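Local coordinates for protein acetyl-CoA acetyltransferase A (Ascaris suum, PDB 6BJA) that probably catalyses acetyl transfer between acetyl-CoA molecules as a thiolase of lipid metabolism, and binds coenzyme A, at residues A[316-321]-A[370-375]; A[366-371]-A[378-383]. All coordinates share one frame; numbering follows the deposited sequence.

Contact 1: residues A[316-321]-A[370-375]; sequences SIALWE and HALKSD
Leu319 and Leu372 carry this contact, their side chains running past one another in opposite directions. The CB of Leu319 lies 3.9 Å from CD2 of Leu372, and beyond it the CD1 methyl of Leu319 reaches the last turn of helix 357-371. There CD1 comes within 3.7 Å of Ala371 CB and also touches backbone, 3.6 Å from Ala371 O and 3.7 Å from Leu372 N. With CG set opposite its own carbonyl carbon (chi1 -69°), Leu319 sends this branch across to the helix end, while a similar first torsion in Leu372 brings CD2 back toward the strand. The fit is tight here, and no hydrogen bond crosses it. Leu319 belongs to strand 319-322, which lies at one margin of the chain's sheet within the C-terminal half of the thiolase fold, and it also packs on Leu368 and Val346. Leu372 is the first residue to leave helical geometry, so the contact marks where the chain departs from the helix that covers this sheet face. Toward Ala318 the packing thins: its CB approaches Leu372 CD2 only to 4.3 Å. Lys373, Ser374 and Asp375 then run on along the exposed side, where Ser374 OG hydrogen-bonds to O of Leu397, the C-terminal residue of the chain.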
loop_
_atom_site.group_PDB
_atom_site.type_symbol
_atom_site.label_atom_id
_atom_site.label_comp_id
_atom_site.label_asym_id
_atom_site.label_seq_id
_atom_site.Cartn_x
_atom_site.Cartn_y
_atom_site.Cartn_z
ATOM N N SER A 316 34.834 -42.313 -1.580
ATOM C CA SER A 316 34.922 -42.258 -3.046
ATOM C C SER A 316 34.882 -40.831 -3.578
ATOM O O SER A 316 35.220 -40.591 -4.733
ATOM C CB SER A 316 33.761 -43.018 -3.699
ATOM O OG SER A 316 33.543 -44.304 -3.138
ATOM N N ILE A 317 34.418 -39.905 -2.744
ATOM C CA ILE A 317 34.041 -38.565 -3.200
ATOM C C ILE A 317 35.154 -37.578 -2.875
ATOM O O ILE A 317 35.561 -37.428 -1.726
ATOM C CB ILE A 317 32.720 -38.112 -2.538
ATOM C CG1 ILE A 317 31.619 -39.145 -2.786
ATOM C CG2 ILE A 317 32.330 -36.703 -2.971
ATOM C CD1 ILE A 317 31.305 -39.483 -4.246
ATOM N N ALA A 318 35.656 -36.906 -3.898
ATOM C CA ALA A 318 36.760 -35.977 -3.721
ATOM C C ALA A 318 36.343 -34.674 -3.047
ATOM O O ALA A 318 37.054 -34.157 -2.184
ATOM C CB ALA A 318 37.406 -35.677 -5.063
ATOM N N LEU A 319 35.217 -34.115 -3.489
ATOM C CA LEU A 319 34.744 -32.826 -3.005
ATOM C C LEU A 319 33.250 -32.836 -2.798
ATOM O O LEU A 319 32.525 -33.493 -3.535
ATOM C CB LEU A 319 35.069 -31.703 -3.986
ATOM C CG LEU A 319 36.531 -31.320 -4.144
ATOM C CD1 LEU A 319 36.605 -30.249 -5.243
ATOM C CD2 LEU A 319 37.150 -30.817 -2.860
ATOM N N TRP A 320 32.830 -32.035 -1.832
ATOM C CA TRP A 320 31.432 -31.872 -1.464
ATOM C C TRP A 320 31.057 -30.416 -1.520
ATOM O O TRP A 320 31.843 -29.560 -1.118
ATOM C CB TRP A 320 31.168 -32.391 -0.045
ATOM C CG TRP A 320 31.531 -33.796 0.159
ATOM C CD1 TRP A 320 32.771 -34.278 0.455
ATOM C CD2 TRP A 320 30.657 -34.927 0.120
ATOM N NE1 TRP A 320 32.728 -35.643 0.580
ATOM C CE2 TRP A 320 31.448 -36.069 0.367
ATOM C CE3 TRP A 320 29.292 -35.086 -0.140
ATOM C CZ2 TRP A 320 30.897 -37.354 0.403
ATOM C CZ3 TRP A 320 28.758 -36.357 -0.108
ATOM C CH2 TRP A 320 29.563 -37.474 0.138
ATOM N N GLU A 321 29.839 -30.143 -2.009
ATOM C CA GLU A 321 29.195 -28.858 -1.798
ATOM C C GLU A 321 27.920 -29.100 -1.018
ATOM O O GLU A 321 27.029 -29.812 -1.507
ATOM C CB GLU A 321 28.862 -28.145 -3.109
ATOM C CG GLU A 321 30.043 -27.525 -3.806
ATOM C CD GLU A 321 30.564 -26.258 -3.139
ATOM O OE1 GLU A 321 29.758 -25.404 -2.723
ATOM O OE2 GLU A 321 31.795 -26.089 -3.064
ATOM N N HIS A 370 33.667 -26.757 -11.102
ATOM C CA HIS A 370 34.914 -26.079 -11.421
ATOM C C HIS A 370 36.002 -26.240 -10.351
ATOM O O HIS A 370 37.152 -25.909 -10.585
ATOM C CB HIS A 370 34.624 -24.617 -11.699
ATOM C CG HIS A 370 33.973 -24.425 -13.020
ATOM N ND1 HIS A 370 34.596 -24.769 -14.202
ATOM C CD2 HIS A 370 32.732 -23.991 -13.354
ATOM C CE1 HIS A 370 33.771 -24.534 -15.207
ATOM N NE2 HIS A 370 32.640 -24.053 -14.717
ATOM N N ALA A 371 35.637 -26.782 -9.191
ATOM C CA ALA A 371 36.624 -27.110 -8.155
ATOM C C ALA A 371 37.185 -28.527 -8.331
ATOM O O ALA A 371 38.347 -28.797 -7.998
ATOM C CB ALA A 371 36.000 -26.958 -6.777
ATOM N N LEU A 372 36.358 -29.434 -8.841
ATOM C CA LEU A 372 36.790 -30.791 -9.139
ATOM C C LEU A 372 37.902 -30.818 -10.172
ATOM O O LEU A 372 37.884 -30.041 -11.126
ATOM C CB LEU A 372 35.630 -31.630 -9.661
ATOM C CG LEU A 372 34.549 -32.050 -8.662
ATOM C CD1 LEU A 372 33.350 -32.635 -9.409
ATOM C CD2 LEU A 372 35.090 -33.060 -7.636
ATOM N N LYS A 373 38.856 -31.724 -9.973
ATOM C CA LYS A 373 39.844 -32.027 -11.006
ATOM C C LYS A 373 39.387 -33.216 -11.846
ATOM O O LYS A 373 38.495 -33.964 -11.443
ATOM C CB LYS A 373 41.204 -32.304 -10.358
ATOM C CG LYS A 373 41.732 -31.115 -9.562
ATOM C CD LYS A 373 42.932 -31.482 -8.705
ATOM C CE LYS A 373 43.120 -30.451 -7.592
ATOM N NZ LYS A 373 43.043 -29.057 -8.134
ATOM N N SER A 374 39.982 -33.389 -13.023
ATOM C CA SER A 374 39.559 -34.446 -13.935
ATOM C C SER A 374 39.565 -35.817 -13.261
ATOM O O SER A 374 40.508 -36.153 -12.549
ATOM C CB SER A 374 40.454 -34.476 -15.178
ATOM O OG SER A 374 40.320 -33.272 -15.920
ATOM N N ASP A 375 38.490 -36.574 -13.507
ATOM C CA ASP A 375 38.273 -37.940 -13.018
ATOM C C ASP A 375 37.806 -37.983 -11.566
ATOM O O ASP A 375 37.497 -39.055 -11.055
ATOM C CB ASP A 375 39.535 -38.807 -13.186
ATOM C CG ASP A 375 39.905 -39.017 -14.638
ATOM O OD1 ASP A 375 38.986 -39.238 -15.449
ATOM O OD2 ASP A 375 41.110 -38.971 -14.966
#

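Contact 2: residues A[366-371]-A[378-383]; sequences VTLVHA and GVAAIC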
loop_
_atom_site.group_PDB
_atom_site.type_symbol
_atom_site.label_atom_id
_atom_site.label_comp_id
_atom_site.label_asym_id
_atom_site.label_seq_id
_atom_site.Cartn_x
_atom_site.Cartn_y
_atom_site.Cartn_z
ATOM N N VAL A 366 27.652 -25.457 -10.115
ATOM C CA VAL A 366 28.675 -24.724 -10.854
ATOM C C VAL A 366 29.989 -24.686 -10.072
ATOM O O VAL A 366 31.041 -25.018 -10.612
ATOM C CB VAL A 366 28.199 -23.287 -11.190
ATOM C CG1 VAL A 366 29.353 -22.457 -11.746
ATOM C CG2 VAL A 366 27.041 -23.335 -12.171
ATOM N N THR A 367 29.944 -24.310 -8.799
ATOM C CA THR A 367 31.150 -24.244 -7.989
ATOM C C THR A 367 31.801 -25.615 -7.838
ATOM O O THR A 367 33.047 -25.739 -7.940
ATOM C CB THR A 367 30.818 -23.631 -6.641
ATOM O OG1 THR A 367 30.378 -22.284 -6.874
ATOM C CG2 THR A 367 32.023 -23.613 -5.712
ATOM N N LEU A 368 30.995 -26.651 -7.636
ATOM C CA LEU A 368 31.530 -28.005 -7.540
ATOM C C LEU A 368 32.254 -28.418 -8.823
ATOM O O LEU A 368 33.373 -28.947 -8.769
ATOM C CB LEU A 368 30.409 -29.003 -7.229
ATOM C CG LEU A 368 30.842 -30.463 -7.145
ATOM C CD1 LEU A 368 31.752 -30.680 -5.939
ATOM C CD2 LEU A 368 29.638 -31.377 -7.088
ATOM N N VAL A 369 31.596 -28.222 -9.964
ATOM C CA VAL A 369 32.141 -28.646 -11.240
ATOM C C VAL A 369 33.524 -28.036 -11.415
ATOM O O VAL A 369 34.476 -28.721 -11.796
ATOM C CB VAL A 369 31.199 -28.247 -12.404
ATOM C CG1 VAL A 369 31.933 -28.288 -13.759
ATOM C CG2 VAL A 369 29.983 -29.160 -12.421
ATOM N N HIS A 370 33.667 -26.757 -11.102
ATOM C CA HIS A 370 34.914 -26.079 -11.421
ATOM C C HIS A 370 36.002 -26.240 -10.351
ATOM O O HIS A 370 37.152 -25.909 -10.585
ATOM C CB HIS A 370 34.624 -24.617 -11.699
ATOM C CG HIS A 370 33.973 -24.425 -13.020
ATOM N ND1 HIS A 370 34.596 -24.769 -14.202
ATOM C CD2 HIS A 370 32.732 -23.991 -13.354
ATOM C CE1 HIS A 370 33.771 -24.534 -15.207
ATOM N NE2 HIS A 370 32.640 -24.053 -14.717
ATOM N N ALA A 371 35.637 -26.782 -9.191
ATOM C CA ALA A 371 36.624 -27.110 -8.155
ATOM C C ALA A 371 37.185 -28.527 -8.331
ATOM O O ALA A 371 38.347 -28.797 -7.998
ATOM C CB ALA A 371 36.000 -26.958 -6.777
ATOM N N GLY A 378 32.275 -35.721 -7.410
ATOM C CA GLY A 378 31.804 -34.717 -6.480
ATOM C C GLY A 378 30.315 -34.910 -6.199
ATOM O O GLY A 378 29.560 -35.458 -7.011
ATOM N N VAL A 379 29.898 -34.456 -5.026
ATOM C CA VAL A 379 28.488 -34.429 -4.656
ATOM C C VAL A 379 28.079 -33.029 -4.234
ATOM O O VAL A 379 28.754 -32.393 -3.427
ATOM C CB VAL A 379 28.168 -35.416 -3.515
ATOM C CG1 VAL A 379 26.689 -35.294 -3.073
ATOM C CG2 VAL A 379 28.441 -36.815 -3.964
ATOM N N ALA A 380 26.977 -32.543 -4.806
ATOM C CA ALA A 380 26.372 -31.299 -4.370
ATOM C C ALA A 380 25.021 -31.627 -3.757
ATOM O O ALA A 380 24.242 -32.376 -4.347
ATOM C CB ALA A 380 26.228 -30.319 -5.524
ATOM N N ALA A 381 24.768 -31.063 -2.580
ATOM C CA ALA A 381 23.530 -31.310 -1.842
ATOM C C ALA A 381 22.965 -30.028 -1.262
ATOM O O ALA A 381 23.701 -29.133 -0.864
ATOM C CB ALA A 381 23.766 -32.301 -0.760
ATOM N N ILE A 382 21.630 -29.931 -1.246
ATOM C CA ILE A 382 20.965 -28.716 -0.785
ATOM C C ILE A 382 19.627 -29.060 -0.130
ATOM O O ILE A 382 18.910 -29.915 -0.629
ATOM C CB ILE A 382 20.778 -27.720 -1.962
ATOM C CG1 ILE A 382 20.217 -26.387 -1.506
ATOM C CG2 ILE A 382 19.967 -28.346 -3.094
ATOM C CD1 ILE A 382 20.505 -25.272 -2.572
ATOM N N CYS A 383 19.366 -28.448 1.033
ATOM C CA CYS A 383 18.089 -28.583 1.719
ATOM C C CYS A 383 17.157 -27.448 1.338
ATOM O O CYS A 383 17.582 -26.417 0.797
ATOM C CB CYS A 383 18.278 -28.605 3.242
ATOM S SG CYS A 383 18.807 -27.037 3.988
#
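Leu368 and Gly378 face each other with their CA atoms 6.8 Å apart, where the 366-371 helical segment passes over strand segment 378-383 nearly antiparallel to it, at 165° with the axes 8.7 Å apart at closest approach. A single side chain does most of the work from the helix. In Leu368, chi1 of 178° sets CG opposite the backbone N and carries it out toward the strand, and chi2 of 67° then places CD1 and CD2 against it. CD2 settles over consecutive peptide units, 3.7 Å from Gly378 C, 3.6 Å from Val379 C and 3.7 Å from Ala380 N, and meets the CB of Ala380 at 3.9 Å. CD1 lies 4.1 Å from Gly378 CA, an approach to the main chain that no side chain on the glycine interrupts. Val379 sends its side chain away from the helix, toward Val303 and Leu306 of helix 298-310, and offers Leu368 mainly its backbone. The strand thus has helices against both faces, as expected for the layered alpha/beta architecture of thiolases, and Leu368 also touches Ile394 of the adjoining strand 388-396. A short loop, 372-376, leads from helix 357-371 back into strand 377-384, consistent with the opposed directions of the two elements. Across the interface there is no hydrogen bond; the strand's polar groups are instead engaged along the sheet, with the backbones of Gly378 and Ala380 hydrogen-bonded to those of Ile394 and Ile392 respectively. The cohesion between helix and strand is therefore apolar, resting on the close fit of one branched side chain against small residues and the strand's main chain, with all four touching residues buried.

Overall arrangement
Contacts 1 and 2 lie 8 Å apart between centres and share His370 and Ala371 at the end of helix 357-371. Their strands are parallel neighbours in one sheet: Glu321 O lies 2.8 Å from Ala381 N and Glu321 N lies 2.9 Å from Val379 O, both probable hydrogen bonds. Helix 357-371 thus packs on two adjacent strands at once, the centre of contact 2 lying about 9 Å from the centre of the chain and that of contact 1 about 17 Å. Neither packing patch touches the annotated sites, yet the strand of contact 2 runs on to Cys383, the predicted proton acceptor, whose side chain stays well away from segment 366-371.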